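PDB 4WED: ABC transporter, periplasmic solute-binding protein from Rhizobium meliloti, which probably captures a solute such as a peptide or nickel in the periplasm and hands it to an ABC importer. Local coordinates for residues P376-I381 and L417-T422; L366-S371 and V380-I385; K92-T97 and A158-L163; S129-S134 and R167-L172; S230-L235 and P253-Q258. All blocks are in the same frame, centred on the assembly; numbering follows the deposited sequence.

Interaction 1 of 5, residues P376-I381 and L417-T422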
# COMPACT_ATOMS: atom_id res chain seq x y z
N PRO A 376 -6.91 -0.25 -14.88
CA PRO A 376 -8.22 -0.60 -15.43
C PRO A 376 -9.32 0.41 -15.04
O PRO A 376 -9.41 0.83 -13.89
CB PRO A 376 -8.49 -2.00 -14.85
CG PRO A 376 -7.14 -2.55 -14.55
CD PRO A 376 -6.34 -1.36 -14.09
N GLY A 377 -10.16 0.74 -16.01
CA GLY A 377 -11.17 1.76 -15.88
C GLY A 377 -10.63 3.11 -16.27
O GLY A 377 -11.33 4.11 -16.23
N SER A 378 -9.39 3.13 -16.71
CA SER A 378 -8.71 4.38 -16.95
C SER A 378 -9.40 5.23 -17.99
O SER A 378 -9.54 6.43 -17.81
CB SER A 378 -7.30 4.08 -17.43
OG SER A 378 -6.44 5.18 -17.25
N ARG A 379 -9.84 4.63 -19.09
CA ARG A 379 -10.52 5.38 -20.14
C ARG A 379 -11.84 5.95 -19.68
O ARG A 379 -12.19 7.07 -19.99
CB ARG A 379 -10.71 4.53 -21.39
N VAL A 380 -12.57 5.14 -18.93
CA VAL A 380 -13.90 5.50 -18.42
C VAL A 380 -13.84 6.72 -17.53
O VAL A 380 -14.63 7.65 -17.68
CB VAL A 380 -14.49 4.34 -17.59
N ILE A 381 -12.91 6.72 -16.59
CA ILE A 381 -12.62 7.90 -15.79
C ILE A 381 -12.45 9.14 -16.66
O ILE A 381 -12.97 10.22 -16.32
CB ILE A 381 -11.30 7.73 -15.01
CG1 ILE A 381 -11.48 6.76 -13.86
CG2 ILE A 381 -10.81 9.05 -14.45
CD1 ILE A 381 -10.14 6.27 -13.35
N LEU A 417 -2.28 16.19 -18.62
CA LEU A 417 -2.81 15.50 -17.43
C LEU A 417 -2.61 13.99 -17.56
O LEU A 417 -2.70 13.42 -18.67
CB LEU A 417 -4.31 15.73 -17.28
CG LEU A 417 -4.73 17.18 -17.30
CD1 LEU A 417 -6.22 17.33 -17.61
CD2 LEU A 417 -4.36 17.85 -15.97
N GLY A 418 -2.41 13.33 -16.42
CA GLY A 418 -2.27 11.87 -16.36
C GLY A 418 -2.52 11.34 -14.97
O GLY A 418 -2.62 12.10 -14.02
N PHE A 419 -2.58 10.02 -14.86
CA PHE A 419 -2.92 9.35 -13.62
C PHE A 419 -1.79 8.59 -12.99
O PHE A 419 -1.09 7.82 -13.63
CB PHE A 419 -4.04 8.36 -13.83
CG PHE A 419 -5.32 8.98 -14.33
CD1 PHE A 419 -5.76 10.19 -13.82
CD2 PHE A 419 -6.09 8.32 -15.24
CE1 PHE A 419 -6.95 10.76 -14.26
CE2 PHE A 419 -7.28 8.88 -15.71
CZ PHE A 419 -7.71 10.10 -15.20
N PHE A 420 -1.67 8.78 -11.68
CA PHE A 420 -0.74 8.02 -10.91
C PHE A 420 -1.50 7.37 -9.80
O PHE A 420 -2.57 7.82 -9.38
CB PHE A 420 0.28 8.96 -10.29
CG PHE A 420 1.22 9.54 -11.28
CD1 PHE A 420 0.82 10.55 -12.12
CD2 PHE A 420 2.52 9.08 -11.37
CE1 PHE A 420 1.69 11.10 -13.04
CE2 PHE A 420 3.40 9.62 -12.30
CZ PHE A 420 2.99 10.62 -13.14
N LEU A 421 -0.91 6.30 -9.31
CA LEU A 421 -1.36 5.56 -8.16
C LEU A 421 -0.23 5.61 -7.19
O LEU A 421 0.85 5.39 -7.59
CB LEU A 421 -1.62 4.10 -8.53
CG LEU A 421 -2.93 3.82 -9.27
CD1 LEU A 421 -2.85 2.42 -9.83
CD2 LEU A 421 -4.14 3.92 -8.39
N THR A 422 -0.51 5.91 -5.93
CA THR A 422 0.50 5.79 -4.91
C THR A 422 0.88 4.33 -4.65
O THR A 422 0.22 3.40 -5.04
CB THR A 422 0.12 6.51 -3.57
OG1 THR A 422 -1.09 5.99 -2.99
CG2 THR A 422 -0.03 8.00 -3.79

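Interaction 2 of 5, residues L366-S371 and V380-I385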
# COMPACT_ATOMS: atom_id res chain seq x y z
N LEU A 366 -6.86 20.62 -22.89
CA LEU A 366 -5.90 19.79 -22.15
C LEU A 366 -6.01 18.35 -22.58
O LEU A 366 -7.10 17.86 -22.86
CB LEU A 366 -6.15 19.90 -20.67
CG LEU A 366 -5.84 21.30 -20.13
CD1 LEU A 366 -6.50 21.49 -18.78
CD2 LEU A 366 -4.33 21.54 -20.07
N GLU A 367 -4.86 17.68 -22.66
CA GLU A 367 -4.79 16.30 -23.09
C GLU A 367 -4.60 15.38 -21.91
O GLU A 367 -3.58 15.38 -21.26
CB GLU A 367 -3.69 16.11 -24.12
CG GLU A 367 -3.68 14.69 -24.69
CD GLU A 367 -2.45 14.34 -25.51
OE1 GLU A 367 -1.39 14.05 -24.91
OE2 GLU A 367 -2.54 14.33 -26.76
N LEU A 368 -5.60 14.56 -21.65
CA LEU A 368 -5.51 13.53 -20.65
C LEU A 368 -5.05 12.21 -21.29
O LEU A 368 -5.75 11.62 -22.14
CB LEU A 368 -6.88 13.35 -19.99
CG LEU A 368 -6.99 12.24 -18.95
CD1 LEU A 368 -5.79 12.18 -18.00
CD2 LEU A 368 -8.29 12.42 -18.19
N VAL A 369 -3.85 11.78 -20.90
CA VAL A 369 -3.29 10.56 -21.41
C VAL A 369 -3.64 9.43 -20.46
O VAL A 369 -3.50 9.57 -19.25
CB VAL A 369 -1.77 10.66 -21.64
CG1 VAL A 369 -1.22 9.37 -22.26
CG2 VAL A 369 -1.45 11.83 -22.57
N VAL A 370 -4.14 8.32 -21.02
CA VAL A 370 -4.54 7.17 -20.22
C VAL A 370 -4.12 5.85 -20.88
O VAL A 370 -4.00 5.78 -22.10
CB VAL A 370 -6.05 7.14 -19.99
CG1 VAL A 370 -6.51 8.33 -19.16
CG2 VAL A 370 -6.80 7.07 -21.31
N SER A 371 -3.91 4.83 -20.05
CA SER A 371 -3.73 3.45 -20.53
C SER A 371 -4.60 2.51 -19.73
O SER A 371 -4.32 2.28 -18.55
CB SER A 371 -2.27 2.99 -20.41
OG SER A 371 -2.14 1.69 -20.96
N VAL A 380 -12.57 5.14 -18.93
CA VAL A 380 -13.90 5.50 -18.42
C VAL A 380 -13.84 6.72 -17.53
O VAL A 380 -14.63 7.65 -17.68
CB VAL A 380 -14.49 4.34 -17.59
N ILE A 381 -12.91 6.72 -16.59
CA ILE A 381 -12.62 7.90 -15.79
C ILE A 381 -12.45 9.14 -16.66
O ILE A 381 -12.97 10.22 -16.32
CB ILE A 381 -11.30 7.73 -15.01
CG1 ILE A 381 -11.48 6.76 -13.86
CG2 ILE A 381 -10.81 9.05 -14.45
CD1 ILE A 381 -10.14 6.27 -13.35
N ALA A 382 -11.72 9.00 -17.75
CA ALA A 382 -11.39 10.11 -18.61
C ALA A 382 -12.64 10.75 -19.20
O ALA A 382 -12.72 11.97 -19.35
CB ALA A 382 -10.44 9.67 -19.69
N GLU A 383 -13.63 9.91 -19.49
CA GLU A 383 -14.85 10.37 -20.15
C GLU A 383 -15.82 11.00 -19.17
O GLU A 383 -16.60 11.84 -19.57
CB GLU A 383 -15.52 9.20 -20.86
CG GLU A 383 -14.60 8.56 -21.89
CD GLU A 383 -15.30 7.52 -22.75
OE1 GLU A 383 -16.13 6.77 -22.18
OE2 GLU A 383 -15.02 7.46 -23.97
N VAL A 384 -15.78 10.60 -17.91
CA VAL A 384 -16.49 11.31 -16.87
C VAL A 384 -15.92 12.72 -16.74
O VAL A 384 -16.64 13.72 -16.80
CB VAL A 384 -16.33 10.62 -15.50
CG1 VAL A 384 -16.94 11.47 -14.39
CG2 VAL A 384 -16.94 9.24 -15.52
N ILE A 385 -14.60 12.79 -16.58
CA ILE A 385 -13.88 14.05 -16.40
C ILE A 385 -14.06 14.99 -17.59
O ILE A 385 -14.40 16.16 -17.42
CB ILE A 385 -12.38 13.77 -16.17
CG1 ILE A 385 -12.21 13.07 -14.81
CG2 ILE A 385 -11.56 15.04 -16.23
CD1 ILE A 385 -10.89 12.36 -14.63

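Interaction 3 of 5, residues K92-T97 and A158-L163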
# COMPACT_ATOMS: atom_id res chain seq x y z
N LYS A 92 21.08 6.16 13.29
CA LYS A 92 22.13 5.26 12.81
C LYS A 92 22.36 4.04 13.75
O LYS A 92 23.12 3.13 13.42
CB LYS A 92 23.44 6.02 12.63
CG LYS A 92 23.37 7.27 11.75
CD LYS A 92 24.66 8.11 11.91
N THR A 93 21.67 4.02 14.89
CA THR A 93 21.77 2.95 15.87
C THR A 93 20.39 2.48 16.25
O THR A 93 19.55 3.30 16.53
CB THR A 93 22.39 3.50 17.15
OG1 THR A 93 23.50 4.33 16.82
CG2 THR A 93 22.82 2.37 18.05
N LEU A 94 20.18 1.18 16.27
CA LEU A 94 18.88 0.61 16.71
C LEU A 94 19.09 -0.43 17.81
O LEU A 94 19.80 -1.40 17.60
CB LEU A 94 18.16 -0.04 15.53
CG LEU A 94 16.94 -0.90 15.85
CD1 LEU A 94 15.76 -0.12 16.38
CD2 LEU A 94 16.54 -1.64 14.60
N HIS A 95 18.47 -0.20 18.97
CA HIS A 95 18.56 -1.13 20.09
C HIS A 95 17.28 -1.86 20.13
O HIS A 95 16.22 -1.26 20.00
CB HIS A 95 18.74 -0.40 21.43
CG HIS A 95 19.97 0.45 21.48
ND1 HIS A 95 21.25 -0.06 21.36
CD2 HIS A 95 20.12 1.79 21.62
CE1 HIS A 95 22.13 0.92 21.43
NE2 HIS A 95 21.47 2.06 21.59
N LEU A 96 17.40 -3.17 20.30
CA LEU A 96 16.23 -4.07 20.27
C LEU A 96 16.22 -4.99 21.49
O LEU A 96 17.21 -5.69 21.79
CB LEU A 96 16.24 -4.93 19.01
CG LEU A 96 16.12 -4.21 17.67
CD1 LEU A 96 16.57 -5.13 16.54
CD2 LEU A 96 14.68 -3.75 17.44
N THR A 97 15.09 -5.00 22.16
CA THR A 97 14.84 -5.96 23.20
C THR A 97 13.95 -7.08 22.64
O THR A 97 12.84 -6.84 22.24
CB THR A 97 14.20 -5.27 24.40
OG1 THR A 97 15.16 -4.36 24.94
CG2 THR A 97 13.81 -6.27 25.46
N ALA A 158 12.24 5.66 7.65
CA ALA A 158 11.17 4.69 7.91
C ALA A 158 11.71 3.32 8.33
O ALA A 158 11.28 2.27 7.83
CB ALA A 158 10.30 4.53 6.66
N LEU A 159 12.67 3.33 9.24
CA LEU A 159 13.36 2.12 9.65
C LEU A 159 12.39 1.05 10.15
O LEU A 159 12.31 -0.04 9.61
CB LEU A 159 14.42 2.46 10.70
CG LEU A 159 15.12 1.28 11.41
CD1 LEU A 159 15.82 0.33 10.45
CD2 LEU A 159 16.11 1.83 12.41
N MSE A 160 11.68 1.36 11.21
CA MSE A 160 10.75 0.44 11.84
C MSE A 160 9.69 -0.06 10.91
O MSE A 160 9.28 -1.23 10.98
CB MSE A 160 10.06 1.19 12.97
CG MSE A 160 10.96 1.63 14.12
SE MSE A 160 12.47 0.42 14.51
CE MSE A 160 11.55 -1.15 15.28
N GLN A 161 9.21 0.81 10.04
CA GLN A 161 8.22 0.40 9.05
C GLN A 161 8.77 -0.75 8.13
O GLN A 161 8.07 -1.70 7.78
CB GLN A 161 7.81 1.64 8.21
CG GLN A 161 6.36 1.69 7.79
CD GLN A 161 5.90 3.08 7.40
OE1 GLN A 161 5.84 3.98 8.25
NE2 GLN A 161 5.57 3.27 6.14
N GLU A 162 10.02 -0.60 7.72
CA GLU A 162 10.64 -1.52 6.79
C GLU A 162 10.77 -2.86 7.48
O GLU A 162 10.72 -3.90 6.83
CB GLU A 162 12.02 -1.02 6.36
CG GLU A 162 12.03 0.03 5.26
CD GLU A 162 13.44 0.30 4.66
OE1 GLU A 162 14.46 -0.30 5.14
OE2 GLU A 162 13.55 1.10 3.69
N LEU A 163 10.96 -2.82 8.81
CA LEU A 163 11.19 -4.03 9.56
C LEU A 163 9.87 -4.77 9.81
O LEU A 163 9.88 -5.89 10.34
CB LEU A 163 11.88 -3.73 10.90
CG LEU A 163 13.37 -3.26 10.87
CD1 LEU A 163 13.86 -2.77 12.23
CD2 LEU A 163 14.30 -4.32 10.34

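Interaction 4 of 5, residues S129-S134 and R167-L172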
# COMPACT_ATOMS: atom_id res chain seq x y z
N SER A 129 19.19 -4.08 -1.73
CA SER A 129 19.64 -2.69 -1.67
C SER A 129 18.48 -1.68 -1.78
O SER A 129 18.62 -0.54 -1.32
CB SER A 129 20.72 -2.41 -2.73
OG SER A 129 20.27 -2.77 -4.03
N TRP A 130 17.35 -2.11 -2.35
CA TRP A 130 16.15 -1.23 -2.47
C TRP A 130 15.54 -0.85 -1.11
O TRP A 130 14.76 0.09 -1.00
CB TRP A 130 15.06 -1.85 -3.38
CG TRP A 130 14.50 -3.13 -2.85
CD1 TRP A 130 15.00 -4.38 -3.05
CD2 TRP A 130 13.35 -3.28 -2.01
NE1 TRP A 130 14.23 -5.30 -2.38
CE2 TRP A 130 13.22 -4.65 -1.73
CE3 TRP A 130 12.42 -2.38 -1.46
CZ2 TRP A 130 12.20 -5.15 -0.95
CZ3 TRP A 130 11.40 -2.87 -0.69
CH2 TRP A 130 11.29 -4.25 -0.43
N MSE A 131 15.98 -1.54 -0.08
CA MSE A 131 15.52 -1.25 1.24
C MSE A 131 16.58 -0.53 1.98
O MSE A 131 17.73 -0.97 1.99
CB MSE A 131 15.31 -2.55 1.94
CG MSE A 131 13.84 -2.86 1.93
SE MSE A 131 13.81 -4.54 2.89
CE MSE A 131 13.39 -3.91 4.69
N ASN A 132 16.21 0.56 2.61
CA ASN A 132 17.16 1.43 3.26
C ASN A 132 17.93 0.78 4.42
O ASN A 132 19.10 1.09 4.60
CB ASN A 132 16.49 2.74 3.66
CG ASN A 132 16.25 3.62 2.46
OD1 ASN A 132 17.15 3.81 1.65
ND2 ASN A 132 15.04 4.13 2.31
N CYS A 133 17.31 -0.12 5.17
CA CYS A 133 17.98 -0.72 6.32
C CYS A 133 19.01 -1.73 5.87
O CYS A 133 20.06 -1.76 6.45
CB CYS A 133 17.04 -1.31 7.36
SG CYS A 133 16.00 -2.61 6.75
N SER A 134 18.74 -2.49 4.83
CA SER A 134 19.76 -3.37 4.27
C SER A 134 20.93 -2.57 3.69
O SER A 134 22.08 -2.80 4.01
CB SER A 134 19.19 -4.27 3.17
OG SER A 134 20.25 -5.01 2.57
N ARG A 167 8.54 -9.73 3.76
CA ARG A 167 9.86 -10.24 3.44
C ARG A 167 10.75 -9.06 3.11
O ARG A 167 10.25 -8.05 2.66
CB ARG A 167 9.78 -11.16 2.23
CG ARG A 167 9.26 -10.46 0.99
CD ARG A 167 9.48 -11.28 -0.25
NE ARG A 167 8.48 -12.33 -0.36
CZ ARG A 167 7.73 -12.54 -1.43
NH1 ARG A 167 7.86 -11.79 -2.50
NH2 ARG A 167 6.85 -13.52 -1.41
N PRO A 168 12.07 -9.15 3.32
CA PRO A 168 12.78 -10.33 3.84
C PRO A 168 13.03 -10.32 5.34
O PRO A 168 13.86 -11.06 5.85
CB PRO A 168 14.13 -10.19 3.16
CG PRO A 168 14.37 -8.72 3.20
CD PRO A 168 13.02 -8.09 2.94
N THR A 169 12.26 -9.52 6.05
CA THR A 169 12.57 -9.18 7.42
C THR A 169 12.13 -10.15 8.51
O THR A 169 12.07 -9.76 9.68
CB THR A 169 11.88 -7.85 7.71
OG1 THR A 169 10.52 -7.92 7.24
CG2 THR A 169 12.60 -6.79 6.98
N ARG A 170 11.80 -11.39 8.16
CA ARG A 170 11.19 -12.27 9.16
C ARG A 170 12.07 -13.45 9.46
O ARG A 170 13.07 -13.65 8.79
CB ARG A 170 9.78 -12.64 8.75
CG ARG A 170 8.98 -11.38 8.43
CD ARG A 170 7.49 -11.62 8.48
NE ARG A 170 6.77 -10.38 8.31
CZ ARG A 170 5.44 -10.28 8.41
NH1 ARG A 170 4.69 -11.36 8.68
NH2 ARG A 170 4.84 -9.10 8.25
N PHE A 171 11.65 -14.24 10.46
CA PHE A 171 12.51 -15.17 11.20
C PHE A 171 12.24 -16.68 11.03
O PHE A 171 11.16 -17.23 11.38
CB PHE A 171 12.52 -14.74 12.66
CG PHE A 171 13.11 -13.36 12.83
CD1 PHE A 171 12.31 -12.24 12.66
CD2 PHE A 171 14.48 -13.19 13.06
CE1 PHE A 171 12.85 -10.96 12.78
CE2 PHE A 171 15.02 -11.91 13.16
CZ PHE A 171 14.20 -10.79 13.00
N LEU A 172 13.27 -17.35 10.48
CA LEU A 172 13.23 -18.75 10.09
C LEU A 172 14.11 -19.52 11.03
O LEU A 172 15.23 -19.11 11.27
CB LEU A 172 13.78 -18.90 8.67
CG LEU A 172 14.09 -20.30 8.12
CD1 LEU A 172 12.82 -21.11 7.85
CD2 LEU A 172 14.90 -20.18 6.85

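Interaction 5 of 5, residues S230-L235 and P253-Q258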
# COMPACT_ATOMS: atom_id res chain seq x y z
N SER A 230 -15.07 -18.19 -10.68
CA SER A 230 -15.12 -19.37 -9.81
C SER A 230 -15.11 -19.01 -8.33
O SER A 230 -15.82 -19.59 -7.51
CB SER A 230 -13.91 -20.28 -10.09
OG SER A 230 -13.96 -20.85 -11.39
N ARG A 231 -14.29 -18.03 -7.99
CA ARG A 231 -14.15 -17.58 -6.60
C ARG A 231 -15.49 -17.11 -6.02
O ARG A 231 -15.89 -17.53 -4.92
CB ARG A 231 -13.06 -16.53 -6.54
CG ARG A 231 -11.68 -17.09 -6.96
CD ARG A 231 -10.48 -16.36 -6.38
NE ARG A 231 -10.35 -15.02 -6.95
CZ ARG A 231 -9.70 -14.70 -8.08
NH1 ARG A 231 -9.08 -15.62 -8.81
NH2 ARG A 231 -9.67 -13.43 -8.47
N VAL A 232 -16.21 -16.32 -6.79
CA VAL A 232 -17.56 -15.87 -6.44
C VAL A 232 -18.52 -17.04 -6.20
O VAL A 232 -19.21 -17.10 -5.17
CB VAL A 232 -18.13 -14.95 -7.56
CG1 VAL A 232 -19.61 -14.66 -7.36
CG2 VAL A 232 -17.33 -13.65 -7.62
N ALA A 233 -18.55 -17.96 -7.15
CA ALA A 233 -19.39 -19.16 -7.06
C ALA A 233 -19.08 -19.94 -5.80
O ALA A 233 -19.99 -20.34 -5.07
CB ALA A 233 -19.18 -20.05 -8.27
N ALA A 234 -17.77 -20.12 -5.54
CA ALA A 234 -17.32 -20.99 -4.44
C ALA A 234 -17.76 -20.51 -3.07
O ALA A 234 -18.00 -21.31 -2.15
CB ALA A 234 -15.82 -21.17 -4.51
N LEU A 235 -17.89 -19.20 -2.94
CA LEU A 235 -18.34 -18.59 -1.67
C LEU A 235 -19.86 -18.81 -1.48
O LEU A 235 -20.32 -19.17 -0.39
CB LEU A 235 -17.98 -17.10 -1.65
CG LEU A 235 -18.42 -16.28 -0.43
CD1 LEU A 235 -17.80 -16.82 0.86
CD2 LEU A 235 -18.05 -14.83 -0.61
N PRO A 253 -15.15 -4.56 -7.81
CA PRO A 253 -16.44 -3.92 -7.54
C PRO A 253 -17.65 -4.75 -7.97
O PRO A 253 -18.54 -5.01 -7.13
CB PRO A 253 -16.32 -2.62 -8.33
CG PRO A 253 -14.87 -2.26 -8.13
CD PRO A 253 -14.09 -3.53 -7.95
N GLU A 254 -17.69 -5.17 -9.24
CA GLU A 254 -18.89 -5.82 -9.74
C GLU A 254 -19.13 -7.08 -8.92
O GLU A 254 -20.27 -7.33 -8.52
CB GLU A 254 -18.80 -6.15 -11.24
N GLU A 255 -18.08 -7.86 -8.66
CA GLU A 255 -18.25 -9.06 -7.85
C GLU A 255 -18.78 -8.73 -6.48
O GLU A 255 -19.60 -9.48 -5.92
CB GLU A 255 -16.98 -9.87 -7.69
CG GLU A 255 -16.53 -10.66 -8.91
CD GLU A 255 -15.52 -9.93 -9.77
OE1 GLU A 255 -15.64 -9.99 -11.01
OE2 GLU A 255 -14.60 -9.30 -9.22
N GLY A 256 -18.33 -7.60 -5.93
CA GLY A 256 -18.76 -7.16 -4.62
C GLY A 256 -20.23 -6.88 -4.58
O GLY A 256 -20.93 -7.36 -3.69
N LYS A 257 -20.72 -6.10 -5.52
CA LYS A 257 -22.16 -5.87 -5.62
C LYS A 257 -22.95 -7.15 -5.77
O LYS A 257 -23.99 -7.32 -5.13
CB LYS A 257 -22.50 -4.94 -6.79
CG LYS A 257 -22.06 -3.51 -6.56
CD LYS A 257 -22.72 -2.89 -5.33
CE LYS A 257 -22.21 -1.46 -5.13
NZ LYS A 257 -22.65 -0.85 -3.84
N GLN A 258 -22.46 -8.05 -6.61
CA GLN A 258 -23.15 -9.32 -6.85
C GLN A 258 -23.33 -10.04 -5.54
O GLN A 258 -24.42 -10.50 -5.22
CB GLN A 258 -22.37 -10.22 -7.80
CG GLN A 258 -22.26 -9.71 -9.22
CD GLN A 258 -21.25 -10.50 -10.04
OE1 GLN A 258 -20.99 -11.67 -9.77
NE2 GLN A 258 -20.69 -9.86 -11.06

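Interaction 1 of 5, residues P376-I381 and L417-T422
The start of helix 378-392 packs on strand 417-421, a helix-on-sheet joint in which Ser378 and Ile381 meet the ring of Phe419. Backbone to backbone the elements stay well apart, Ser378 CA and Phe419 CA being 8.3 Å from each other, and the ring bridges the distance. Ser378 OG comes to its edge, near the ring plane, 3.7 Å from Phe419 CD2. One turn further on, the Ile381 branch methyl takes the tip: CG2 lies 3.4 Å from Phe419 CZ, a snug contact made at a slant to the ring, with the two side chains running past each other in opposite directions. That methyl reaches the ring because it stands anti to the isoleucine backbone N, while CG1 lies beside that N, anti to the carbonyl carbon (chi1 -74°). With an alanine here in place of Phe419 the ring is gone, and Ile381 CG2 and Ser378 OG would probably be left facing a gap between helix and strand. Gly377 sits at the N-cap, and its O takes the Ile381 N at 3.1 Å; at its phi of 89° a CB would run into the carbonyl O of Pro376. Phe419 also touches Val370 and Met277, on the strands flanking its own, and Leu275 and Ile305 cover Ile381. Such layering of a helix on a sheet is typical of the alpha/beta lobes of periplasmic binding proteins.

Interaction 2 of 5, residues L366-S371 and V380-I385
Strand 366-370 and helix 380-385 run nearly antiparallel, at 162° with their axes 9.5 Å apart at the closest, and Leu368 CA comes within 7.1 Å of Ala382 CA. So close an approach suits the small side chain of Ala382, which stops at CB. Leu368 lays its CD2 methyl against that residue, 3.8 Å from Ala382 CB and 3.9 Å from Ala382 CA, thus touching backbone as well as side chain. Its CG points anti to its own main-chain N (chi1 177°), which sends the branch out toward the helix. Strand, helix and the following strand 395-400 form a beta-alpha-beta unit, with the two strands parallel neighbours in one sheet and the helix packed on one side of it; Ala382 accordingly also touches Ile398 of strand 395-400. Val370, two residues along and on the same face as Leu368, brings CG1 to 4.2 Å from Ala382 CB, so the alanine methyl meets both strand residues. On the next turn Ile385 joins more loosely, its CD1 4.4 Å from Leu368 CD2, while helix 302-310 presses on it through Ile305. Leu368 also touches Phe419 of strand 417-421.

Interaction 3 of 5, residues K92-T97 and A158-L163
Leu94 meets three residues of segment 158-163: Leu159, Met160 and Leu163. Its two methyls divide the work. CD2 is met by Leu163 CD1 at 3.8 Å, the two leucines reaching toward each other tip to tip, and also by Leu159 CD2 at 4.1 Å. The same Leu159 methyl lies 4.2 Å from Leu94 CB, so the two chains cross obliquely, with Leu159 covering the stem of Leu94 as well as one branch. CD1 is left to Met160, modelled as selenomethionine, whose SE lies 3.8 Å away. The CB of Met160 does not aim at the strand; a chain bent at chi2 (-32°) and again at chi3 (-71°) carries the heavy atom round to it. On the strand side, CG of Leu94 stands anti to the backbone N (chi1 169°), which projects both methyls at the helix.

In the next shell, Ile87 of strand 82-88 touches both Leu94 and Met160, Trp85 of the same strand lies against Met160, Val69 touches Met160 and Leu163, and Phe152 of strand 147-152 touches Leu159. Strand 93-98 itself is an inner member of a four-stranded antiparallel sheet, and a classic beta bulge, Lys92 and Thr93 both facing Glu88, marks its beginning. Hydrogen bonds from His95 to Thr149 and Glu88 help pin the strand that carries Leu94 to its two neighbours. Helix and strand therefore meet through buried aliphatic carbons and a selenium atom, so shape and dispersion, rather than any directional bond, set how they lie together.

Interaction 4 of 5, residues S129-S134 and R167-L172
Van der Waals packing carries this contact, and Met131, modelled as selenomethionine, supplies its whole near side against Pro168 and Thr169. SE rests 3.6 Å from Pro168 CD as the side chain slides past the proline ring in the opposite direction. Beyond SE the chain bends (chi3 96°), and the terminal methyl CE turns to Thr169, 3.8 Å from its CG2. A cis peptide bond precedes Pro168. Within its own segment Met131 has an aromatic neighbour too: its CG lies 3.5 Å above one face of the Trp130 ring, offset toward the rim, so the stem of the side chain leans on the indole while its far end meets the loop.

Hydrogen bonds come in from around the contact. The carboxylate of Glu162 takes the backbone N of both Asn132 and Cys133, one oxygen each, with Glu162 OE2 to Asn132 N and Glu162 OE1 to Cys133 N both at 2.9 Å; this fixes the first residues of the helix that follows Met131 at its N-cap. On the loop, Arg170 NH1 bonds to Asp62 OD1, and since Asp62 is a ligand of the bound sodium ion, the arginine belongs to the second shell of that site.

Met131 is thus lodged with Glu162 of helix 159-162 beside it, while Trp122 of helix 112-122 touches both Pro168 and Thr169, so the irregular loop 167-172 is packed between helices.

Interaction 5 of 5, residues S230-L235 and P253-Q258
Val232 of helix 228-237 packs against Glu255 of helix 253-261, a helix-to-helix contact in the alpha/beta fold of this binding protein, with strand 242-244 coming between the two helices along the chain. Val232 CA and Glu255 CA are 7.0 Å apart, close enough for the first carbons of the glutamate to meet the valine directly. Glu255 CB lies 3.8 Å from Val232 CG2. The next atom, CG, comes to 3.4 Å from the same methyl, which makes this a tight spot, and the two side chains cross there at about a right angle. Beyond CG the chain turns sharply (chi2 95°), so the carboxylate turns away from the valine. At the tip, OE2 accepts a hydrogen bond from the backbone N of Thr252, just ahead of its own helix. The acid therefore works in two parts: an aliphatic stem pressed on Val232 and a polar end fastened to the start of helix 253-261.

Arg231, next to Val232, is the nearby opposite charge, but its NH2 stays 6.5 Å from Glu255 OE2, too far for a salt bridge. The guanidinium is engaged by main-chain oxygens, Pro250 O at NH2 and Ile225 O at NH1. On the solvent-exposed side, Gln258 extends its side chain across Val232, again at about a right angle, and its OE1 lies 4.1 Å from Val232 CG1.

Overall arrangement
Along the chain interactions 3 and 4 come first, with their segments alternating, then interaction 5, then interactions 2 and 1. Interactions 1 and 2 share helix 378-392 and lie about 7 Å apart between centres; backbone hydrogen bonds between Leu417 and both Glu367 and Val369 join their strands. Interactions 3 and 4, about 11 Å apart centre to centre, touch through Glu162. These two pairs lie on opposite sides of the chain's centre, their centres about 32 to 42 Å apart, as expected for a protein built of separate lobes. Interaction 5 stands alone, its centre about 24 Å from that of interaction 1 and 41 Å from that of interaction 3. Each cluster thus packs its own part of the fold, with interaction 4 nearer the sodium site than interaction 3.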